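Nucleotidyl transferase (Methanothermobacter thermautotrophicus, PDB 6PLJ) probably transfers nucleotidyl groups, as a MobA-like enzyme linked to the synthesis of the pseudomurein cell wall. Local coordinates at residues Val80-Gly83 with His84-Glu88; Asp107-Leu110 with Ser111-Leu114; Gly190-Asn193 with Pro194-Trp197. All coordinates share one frame; numbering follows the deposited sequence.

The three contacts follow one another along the chain without overlap, all in the MobA-like NTP transferase domain. Contact 1 leads from strand 77-82 into helix 86-92. Contact 2 starts helix 110-120, and contact 3 starts helix 192-201. Contact 2 lies in the middle: its centre is about 12 Å from the centres of both others, which are themselves about 22 Å apart. Val81 CG2 of contact 1 packs 3.4 Å from Ser113 O of contact 2. Ser111 N probably donates a hydrogen bond to Gly190 O, 2.8 Å away, joining contacts 2 and 3. Contact 2 thus touches a strand of the mixed sheet on one hand and the loop just before helix 192-201 on the other.

Contact 1 (Val80-Gly83 with His84-Glu88); sequences VVTG and HRAGE
His84 is the second residue of a type II beta turn that begins at Gly83. His84 O accepts a hydrogen bond from a water 2.7 Å away. The same water accepts from Gly83 N, so it bridges Gly83 N and His84 O. CG of His84 stands anti to the backbone N (chi1 -172°), which places the ring where Arg85 covers it and His51 meets it edge to face. Arg85 is the N-cap residue. Its CG lies 3.6 Å above one face of the His84 ring, toward the rim. Ala86 closes the turn: Ala86 N gives a weak, bent hydrogen bond to Gly83 O at 3.0 Å. The methyl of Ala86 points back to the strand end and meets Thr82 OG1 at 3.8 Å. That hydroxyl is hydrogen-bonded to Glu90, further along the helix. Glu88 lies in the first turn of the helix, and its OE1 makes a salt bridge of 2.7 Å to Arg85 NH1. The carboxylate oxygen uses its syn lone pair and sits close to the guanidinium plane. The turn joins strand 77-82 to helix 86-92 in a beta-alpha-beta unit completed by strand 99-102, with Thr82 and Ala86 both packing on Arg102 of that strand.

Contact 2 (Asp107-Leu110 with Ser111-Leu114); sequences DVPL and SASL. With EDO (1,2-ethanediol), chain D.
Val108 and Ala112 make the apolar part of this helix start. Val108 CB lies 3.8 Å from the Ala112 methyl, CB, and Val108 CG2 also touches that methyl. The chi1 of -56° sets CG2 between the backbone N and the carbonyl carbon, and from there it reaches Ser113 OG as well. The Pro109 ring adds its CD at 4.0 Å from Ala112 CB. Leu110 CD1, in one of the two conformers of that side chain, lies 4.4 Å from Leu114 CG one turn later.

Pro109 is the N-cap residue of helix 110-120, and the first backbone bonds of the helix start here. The loop after strand 99-102 enters the helix at this point, and the helix packs through Leu114 on Val28 and Ala30 of strand 25-31 in the central sheet. Ser113 N donates to Pro109 O at 3.0 Å. Leu114 N donates to Leu110 O at 2.9 Å.

Further polar bonds involve Val108 O and the serines. Ser113 OG is hydrogen-bonded to Asn103, and a water lies 2.9 Å from Ser113 OG. The same water gives a weak bond to Val108 O. That carbonyl also accepts from O2 of a 1,2-ethanediol, 3.0 Å from Val108 O and probably left by the crystallisation liquor. Ser111 OG makes a weak hydrogen bond to Gly190 O.

Contact 3 (Gly190-Asn193 with Pro194-Trp197); sequences GNIN and PLLW
Asn193 and Trp197 lie side by side, one helical turn apart, and point the same way. Asn193 OD1 meets the indole at its edge, in the ring plane, 3.0 Å from Trp197 NE1. The hydrogen bond from NE1 is weak, bent to 121°. Asn193 OD1 is also 3.2 Å from Trp197 CD1. The amide plane stands 82° from the ring plane, so the two groups do not stack. Asn193 has CG anti to its backbone N (chi1 -178°), which carries the amide along the helix to the indole.

The backbone holds the pair in step. Trp197 N donates to Asn193 O at 3.2 Å, and Leu196 N donates to Ile192 O at the same length. Leu196 N also gives a weak bond to Asn193 O. Pro194 fits the first turn, where its N has no hydrogen to give, and its CD packs 3.6 Å from Asn191 CB. On the buried side, Ile192 CD1 lies 4.3 Å from Leu195 CD1, and Ile192 and Leu196 both rest on Leu174 of strand 174-177.

Further out, Asn193 ND2 donates to the carbonyls of Ala167 and Ile170. Trp197 packs on Asn166 and Ala167 of the same loop. Replacing Asn193 with a leucine would probably leave those two carbonyls without this donor and Trp197 NE1 without this weakly bonded acceptor. The amide thus works from both ends: its NH2 ties the loop to helix 192-201, while its oxygen makes a weak bond with the indole N-H.

Contact 1 (Val80-Gly83 with His84-Glu88)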
ATOM      1  N   VAL A  80      -7.591  -7.460  -1.029  1.00  9.62           N
ATOM      2  CA  VAL A  80      -7.572  -6.168  -1.703  1.00  9.37           C
ATOM      3  C   VAL A  80      -8.858  -5.455  -1.348  1.00  9.52           C
ATOM      4  O   VAL A  80      -9.941  -6.023  -1.506  1.00  9.91           O
ATOM      5  CB  VAL A  80      -7.460  -6.293  -3.224  1.00  9.63           C
ATOM      6  CG1 VAL A  80      -7.452  -4.915  -3.855  1.00  9.64           C
ATOM      7  CG2 VAL A  80      -6.211  -7.066  -3.618  1.00  9.38           C
ATOM      8  N   VAL A  81      -8.726  -4.222  -0.865  1.00  9.22           N
ATOM      9  CA  VAL A  81      -9.873  -3.421  -0.466  1.00  9.16           C
ATOM     10  C   VAL A  81     -10.185  -2.481  -1.601  1.00  9.63           C
ATOM     11  O   VAL A  81      -9.322  -1.700  -2.006  1.00  9.83           O
ATOM     12  CB  VAL A  81      -9.597  -2.640   0.822  1.00  9.20           C
ATOM     13  CG1 VAL A  81     -10.848  -1.902   1.276  1.00  9.15           C
ATOM     14  CG2 VAL A  81      -9.129  -3.593   1.918  1.00  9.12           C
ATOM     15  N   THR A  82     -11.424  -2.539  -2.078  1.00  9.85           N
ATOM     16  CA  THR A  82     -11.851  -1.734  -3.214  1.00  9.95           C
ATOM     17  C   THR A  82     -12.961  -0.777  -2.785  1.00 10.27           C
ATOM     18  O   THR A  82     -13.519  -0.891  -1.699  1.00 10.70           O
ATOM     19  CB  THR A  82     -12.324  -2.633  -4.378  1.00 10.39           C
ATOM     20  OG1 THR A  82     -13.421  -3.448  -3.942  1.00 10.64           O
ATOM     21  CG2 THR A  82     -11.178  -3.533  -4.868  1.00 10.19           C
ATOM     22  N   GLY A  83     -13.242   0.202  -3.630  1.00 10.26           N
ATOM     23  CA  GLY A  83     -14.284   1.178  -3.320  1.00 10.21           C
ATOM     24  C   GLY A  83     -14.496   2.064  -4.521  1.00 10.33           C
ATOM     25  O   GLY A  83     -15.361   1.803  -5.355  1.00 11.08           O
ATOM     26  N   HIS A  84     -13.665   3.086  -4.632  1.00 10.28           N
ATOM     27  CA  HIS A  84     -13.723   3.958  -5.779  1.00 10.62           C
ATOM     28  C   HIS A  84     -13.474   3.203  -7.069  1.00 10.73           C
ATOM     29  O   HIS A  84     -12.436   2.547  -7.221  1.00 10.74           O
ATOM     30  CB  HIS A  84     -12.733   5.102  -5.677  1.00 10.79           C
ATOM     31  CG  HIS A  84     -12.918   6.093  -6.763  1.00 10.84           C
ATOM     32  ND1 HIS A  84     -14.087   6.819  -6.894  1.00 11.11           N
ATOM     33  CD2 HIS A  84     -12.127   6.454  -7.794  1.00 10.78           C
ATOM     34  CE1 HIS A  84     -13.994   7.586  -7.962  1.00 11.14           C
ATOM     35  NE2 HIS A  84     -12.814   7.399  -8.515  1.00 11.33           N
ATOM     36  N   ARG A  85     -14.411   3.314  -8.014  1.00 10.75           N
ATOM     37  CA  ARG A  85     -14.328   2.575  -9.278  1.00 11.11           C
ATOM     38  C   ARG A  85     -14.062   1.078  -9.038  1.00 11.22           C
ATOM     39  O   ARG A  85     -13.297   0.444  -9.763  1.00 11.14           O
ATOM     40  CB  ARG A  85     -13.286   3.206 -10.205  1.00 11.64           C
ATOM     41  CG  ARG A  85     -13.738   4.583 -10.695  1.00 11.95           C
ATOM     42  CD  ARG A  85     -12.695   5.273 -11.536  1.00 12.75           C
ATOM     43  NE  ARG A  85     -13.278   6.460 -12.172  1.00 13.41           N
ATOM     44  CZ  ARG A  85     -13.932   6.474 -13.337  1.00 14.54           C
ATOM     45  NH1 ARG A  85     -14.066   5.374 -14.096  1.00 16.07           N
ATOM     46  NH2 ARG A  85     -14.440   7.627 -13.772  1.00 15.51           N
ATOM     47  N   ALA A  86     -14.721   0.527  -8.021  1.00 11.54           N
ATOM     48  CA  ALA A  86     -14.494  -0.873  -7.632  1.00 12.19           C
ATOM     49  C   ALA A  86     -14.738  -1.846  -8.775  1.00 13.28           C
ATOM     50  O   ALA A  86     -13.964  -2.784  -8.945  1.00 13.53           O
ATOM     51  CB  ALA A  86     -15.354  -1.262  -6.452  1.00 12.39           C
ATOM     52  N   GLY A  87     -15.805  -1.647  -9.542  1.00 13.94           N
ATOM     53  CA  GLY A  87     -16.045  -2.505 -10.714  1.00 15.64           C
ATOM     54  C   GLY A  87     -14.846  -2.663 -11.632  1.00 15.63           C
ATOM     55  O   GLY A  87     -14.451  -3.788 -11.985  1.00 16.00           O
ATOM     56  N   GLU A  88     -14.231  -1.540 -11.982  1.00 15.38           N
ATOM     57  CA  GLU A  88     -13.084  -1.523 -12.873  1.00 15.43           C
ATOM     58  C   GLU A  88     -11.829  -2.086 -12.216  1.00 14.25           C
ATOM     59  O   GLU A  88     -11.074  -2.803 -12.856  1.00 13.68           O
ATOM     60  CB  GLU A  88     -12.783  -0.104 -13.357  1.00 17.36           C
ATOM     61  CG  GLU A  88     -13.817   0.455 -14.310  1.00 20.09           C
ATOM     62  CD  GLU A  88     -13.546   1.906 -14.610  1.00 22.86           C
ATOM     63  OE1 GLU A  88     -13.827   2.743 -13.734  1.00 25.61           O
ATOM     64  OE2 GLU A  88     -13.030   2.204 -15.702  1.00 26.23           O
TER
HETATM   65  O   HOH W   1     -11.569   0.294  -5.935  1.00 10.48           O

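Contact 2 (Asp107-Leu110 with Ser111-Leu114)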
ATOM      1  N   ASP A 107     -17.018   6.230   0.716  1.00 26.40           N
ATOM      2  CA  ASP A 107     -16.263   7.435   1.012  1.00 24.95           C
ATOM      3  C   ASP A 107     -15.641   7.327   2.411  1.00 23.04           C
ATOM      4  O   ASP A 107     -16.071   7.996   3.350  1.00 23.52           O
ATOM      5  CB  ASP A 107     -17.135   8.673   0.835  1.00 24.52           C
ATOM      6  CG  ASP A 107     -16.382   9.955   1.102  1.00 25.30           C
ATOM      7  OD1 ASP A 107     -15.270  10.134   0.575  1.00 26.20           O
ATOM      8  OD2 ASP A 107     -16.889  10.790   1.878  1.00 28.65           O
ATOM      9  N   VAL A 108     -14.636   6.456   2.529  1.00 21.46           N
ATOM     10  CA  VAL A 108     -13.883   6.282   3.789  1.00 19.55           C
ATOM     11  C   VAL A 108     -12.390   6.497   3.537  1.00 18.49           C
ATOM     12  O   VAL A 108     -11.902   6.256   2.436  1.00 18.91           O
ATOM     13  CB  VAL A 108     -14.149   4.915   4.472  1.00 19.15           C
ATOM     14  CG1 VAL A 108     -15.639   4.728   4.716  1.00 19.38           C
ATOM     15  CG2 VAL A 108     -13.581   3.741   3.674  1.00 19.63           C
ATOM     16  N   PRO A 109     -11.662   6.975   4.555  1.00 17.74           N
ATOM     17  CA  PRO A 109     -10.249   7.244   4.357  1.00 17.48           C
ATOM     18  C   PRO A 109      -9.386   5.987   4.391  1.00 16.48           C
ATOM     19  O   PRO A 109      -9.889   4.877   4.669  1.00 15.74           O
ATOM     20  CB  PRO A 109      -9.916   8.157   5.525  1.00 17.81           C
ATOM     21  CG  PRO A 109     -10.822   7.684   6.600  1.00 17.96           C
ATOM     22  CD  PRO A 109     -12.109   7.364   5.900  1.00 17.94           C
ATOM     23  N   LEU A 110      -8.101   6.176   4.114  1.00 16.17           N
ATOM     24  CA  LEU A 110      -7.139   5.072   3.966  1.00 15.62           C
ATOM     25  C   LEU A 110      -7.091   4.181   5.186  1.00 15.41           C
ATOM     26  O   LEU A 110      -7.086   2.960   5.055  1.00 14.55           O
ATOM     27  CB  LEU A 110      -5.732   5.615   3.683  0.50 15.52           C
ATOM     28  CG  LEU A 110      -4.639   4.564   3.479  0.50 15.53           C
ATOM     29  CD1 LEU A 110      -5.026   3.642   2.334  0.50 15.64           C
ATOM     30  CD2 LEU A 110      -3.282   5.204   3.205  0.50 15.52           C
ATOM     31  N   SER A 111      -7.072   4.773   6.381  1.00 14.94           N
ATOM     32  CA  SER A 111      -7.016   3.983   7.619  1.00 15.35           C
ATOM     33  C   SER A 111      -8.228   3.061   7.738  1.00 14.26           C
ATOM     34  O   SER A 111      -8.085   1.909   8.154  1.00 13.84           O
ATOM     35  CB  SER A 111      -6.859   4.882   8.853  1.00 16.34           C
ATOM     36  OG  SER A 111      -7.987   5.696   9.028  1.00 18.82           O
ATOM     37  N   ALA A 112      -9.410   3.541   7.340  1.00 13.12           N
ATOM     38  CA  ALA A 112     -10.628   2.735   7.366  1.00 12.73           C
ATOM     39  C   ALA A 112     -10.608   1.624   6.325  1.00 11.94           C
ATOM     40  O   ALA A 112     -11.148   0.547   6.569  1.00 12.27           O
ATOM     41  CB  ALA A 112     -11.853   3.616   7.153  1.00 13.06           C
ATOM     42  N   SER A 113     -10.047   1.904   5.148  1.00 11.80           N
ATOM     43  CA  SER A 113      -9.872   0.878   4.115  1.00 11.48           C
ATOM     44  C   SER A 113      -8.947  -0.201   4.620  1.00 10.79           C
ATOM     45  O   SER A 113      -9.245  -1.375   4.486  1.00 10.86           O
ATOM     46  CB  SER A 113      -9.292   1.447   2.818  1.00 12.47           C
ATOM     47  OG  SER A 113     -10.225   2.304   2.236  1.00 13.78           O
ATOM     48  N   LEU A 114      -7.827   0.199   5.206  1.00 10.96           N
ATOM     49  CA  LEU A 114      -6.926  -0.791   5.790  1.00 10.78           C
ATOM     50  C   LEU A 114      -7.642  -1.592   6.864  1.00 10.88           C
ATOM     51  O   LEU A 114      -7.496  -2.807   6.910  1.00 11.27           O
ATOM     52  CB  LEU A 114      -5.649  -0.173   6.335  1.00 11.06           C
ATOM     53  CG  LEU A 114      -4.710   0.387   5.283  1.00 11.28           C
ATOM     54  CD1 LEU A 114      -3.537   1.050   5.978  1.00 11.83           C
ATOM     55  CD2 LEU A 114      -4.221  -0.702   4.345  1.00 11.34           C
TER
HETATM   56  C1  EDO D 303     -10.664   9.028  -0.548  1.00 34.83           C
HETATM   57  O1  EDO D 303      -9.532   8.769  -1.373  1.00 32.79           O
HETATM   58  C2  EDO D 303     -11.801   8.109  -0.955  1.00 34.65           C
HETATM   59  O2  EDO D 303     -12.698   7.945   0.140  1.00 36.84           O
HETATM   60  O   HOH W   2      -9.283   4.642   0.812  1.00 24.41           O

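Contact 3 (Gly190-Asn193 with Pro194-Trp197)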
ATOM      1  N   GLY A 190      -7.683   9.540   9.454  1.00 30.23           N
ATOM      2  CA  GLY A 190      -7.858   8.808   8.202  1.00 27.91           C
ATOM      3  C   GLY A 190      -6.589   8.519   7.423  1.00 26.03           C
ATOM      4  O   GLY A 190      -6.536   7.549   6.684  1.00 23.35           O
ATOM      5  N   ASN A 191      -5.583   9.380   7.562  1.00 25.93           N
ATOM      6  CA  ASN A 191      -4.307   9.249   6.847  1.00 25.59           C
ATOM      7  C   ASN A 191      -3.383   8.358   7.648  1.00 22.40           C
ATOM      8  O   ASN A 191      -3.497   8.314   8.864  1.00 23.62           O
ATOM      9  CB  ASN A 191      -3.653  10.623   6.687  1.00 28.08           C
ATOM     10  CG  ASN A 191      -4.491  11.570   5.859  1.00 30.43           C
ATOM     11  OD1 ASN A 191      -5.080  12.518   6.381  1.00 33.95           O
ATOM     12  ND2 ASN A 191      -4.571  11.304   4.568  1.00 32.65           N
ATOM     13  N   ILE A 192      -2.463   7.656   6.987  1.00 20.06           N
ATOM     14  CA  ILE A 192      -1.575   6.742   7.707  1.00 19.17           C
ATOM     15  C   ILE A 192      -0.458   7.467   8.477  1.00 18.49           C
ATOM     16  O   ILE A 192      -0.092   7.044   9.576  1.00 17.39           O
ATOM     17  CB  ILE A 192      -1.007   5.614   6.794  1.00 19.50           C
ATOM     18  CG1 ILE A 192      -0.356   4.494   7.623  1.00 20.10           C
ATOM     19  CG2 ILE A 192       0.008   6.141   5.792  1.00 20.59           C
ATOM     20  CD1 ILE A 192      -1.326   3.731   8.503  1.00 21.36           C
ATOM     21  N   ASN A 193       0.068   8.560   7.929  1.00 18.95           N
ATOM     22  CA  ASN A 193       1.242   9.178   8.540  1.00 18.84           C
ATOM     23  C   ASN A 193       0.976   9.694   9.964  1.00 18.78           C
ATOM     24  O   ASN A 193       1.757   9.404  10.859  1.00 17.78           O
ATOM     25  CB  ASN A 193       1.865  10.250   7.637  1.00 19.29           C
ATOM     26  CG  ASN A 193       3.115  10.847   8.248  1.00 19.45           C
ATOM     27  OD1 ASN A 193       3.072  11.931   8.833  1.00 20.46           O
ATOM     28  ND2 ASN A 193       4.221  10.126   8.166  1.00 18.24           N
ATOM     29  N   PRO A 194      -0.157  10.389  10.190  1.00 20.08           N
ATOM     30  CA  PRO A 194      -0.494  10.781  11.574  1.00 20.93           C
ATOM     31  C   PRO A 194      -0.571   9.613  12.569  1.00 20.04           C
ATOM     32  O   PRO A 194      -0.130   9.754  13.721  1.00 20.18           O
ATOM     33  CB  PRO A 194      -1.848  11.487  11.420  1.00 20.89           C
ATOM     34  CG  PRO A 194      -1.841  12.000  10.032  1.00 21.51           C
ATOM     35  CD  PRO A 194      -1.108  10.963   9.222  1.00 21.52           C
ATOM     36  N   LEU A 195      -1.072   8.452  12.132  1.00 20.02           N
ATOM     37  CA  LEU A 195      -1.048   7.260  12.989  1.00 19.10           C
ATOM     38  C   LEU A 195       0.345   6.784  13.362  1.00 18.02           C
ATOM     39  O   LEU A 195       0.547   6.274  14.453  1.00 18.44           O
ATOM     40  CB  LEU A 195      -1.802   6.068  12.354  1.00 20.02           C
ATOM     41  CG  LEU A 195      -3.305   5.978  12.505  1.00 20.89           C
ATOM     42  CD1 LEU A 195      -3.780   4.656  11.907  1.00 20.50           C
ATOM     43  CD2 LEU A 195      -3.743   6.096  13.965  1.00 20.47           C
ATOM     44  N   LEU A 196       1.305   6.893  12.442  1.00 16.50           N
ATOM     45  CA  LEU A 196       2.662   6.468  12.737  1.00 16.56           C
ATOM     46  C   LEU A 196       3.298   7.371  13.817  1.00 17.39           C
ATOM     47  O   LEU A 196       3.982   6.888  14.717  1.00 17.51           O
ATOM     48  CB  LEU A 196       3.505   6.464  11.464  1.00 16.32           C
ATOM     49  CG  LEU A 196       3.051   5.486  10.381  1.00 15.90           C
ATOM     50  CD1 LEU A 196       3.764   5.787   9.073  1.00 16.12           C
ATOM     51  CD2 LEU A 196       3.303   4.054  10.813  1.00 15.55           C
ATOM     52  N   TRP A 197       3.040   8.668  13.710  1.00 18.86           N
ATOM     53  CA  TRP A 197       3.475   9.631  14.731  1.00 19.88           C
ATOM     54  C   TRP A 197       2.821   9.340  16.088  1.00 21.19           C
ATOM     55  O   TRP A 197       3.480   9.432  17.115  1.00 22.16           O
ATOM     56  CB  TRP A 197       3.152  11.058  14.301  1.00 19.72           C
ATOM     57  CG  TRP A 197       4.042  11.606  13.232  1.00 19.37           C
ATOM     58  CD1 TRP A 197       3.710  11.847  11.932  1.00 19.87           C
ATOM     59  CD2 TRP A 197       5.401  12.037  13.385  1.00 19.77           C
ATOM     60  NE1 TRP A 197       4.776  12.384  11.260  1.00 19.48           N
ATOM     61  CE2 TRP A 197       5.827  12.517  12.127  1.00 19.70           C
ATOM     62  CE3 TRP A 197       6.298  12.061  14.460  1.00 20.07           C
ATOM     63  CZ2 TRP A 197       7.113  13.031  11.914  1.00 19.52           C
ATOM     64  CZ3 TRP A 197       7.588  12.560  14.245  1.00 20.39           C
ATOM     65  CH2 TRP A 197       7.977  13.032  12.979  1.00 19.82           C
TER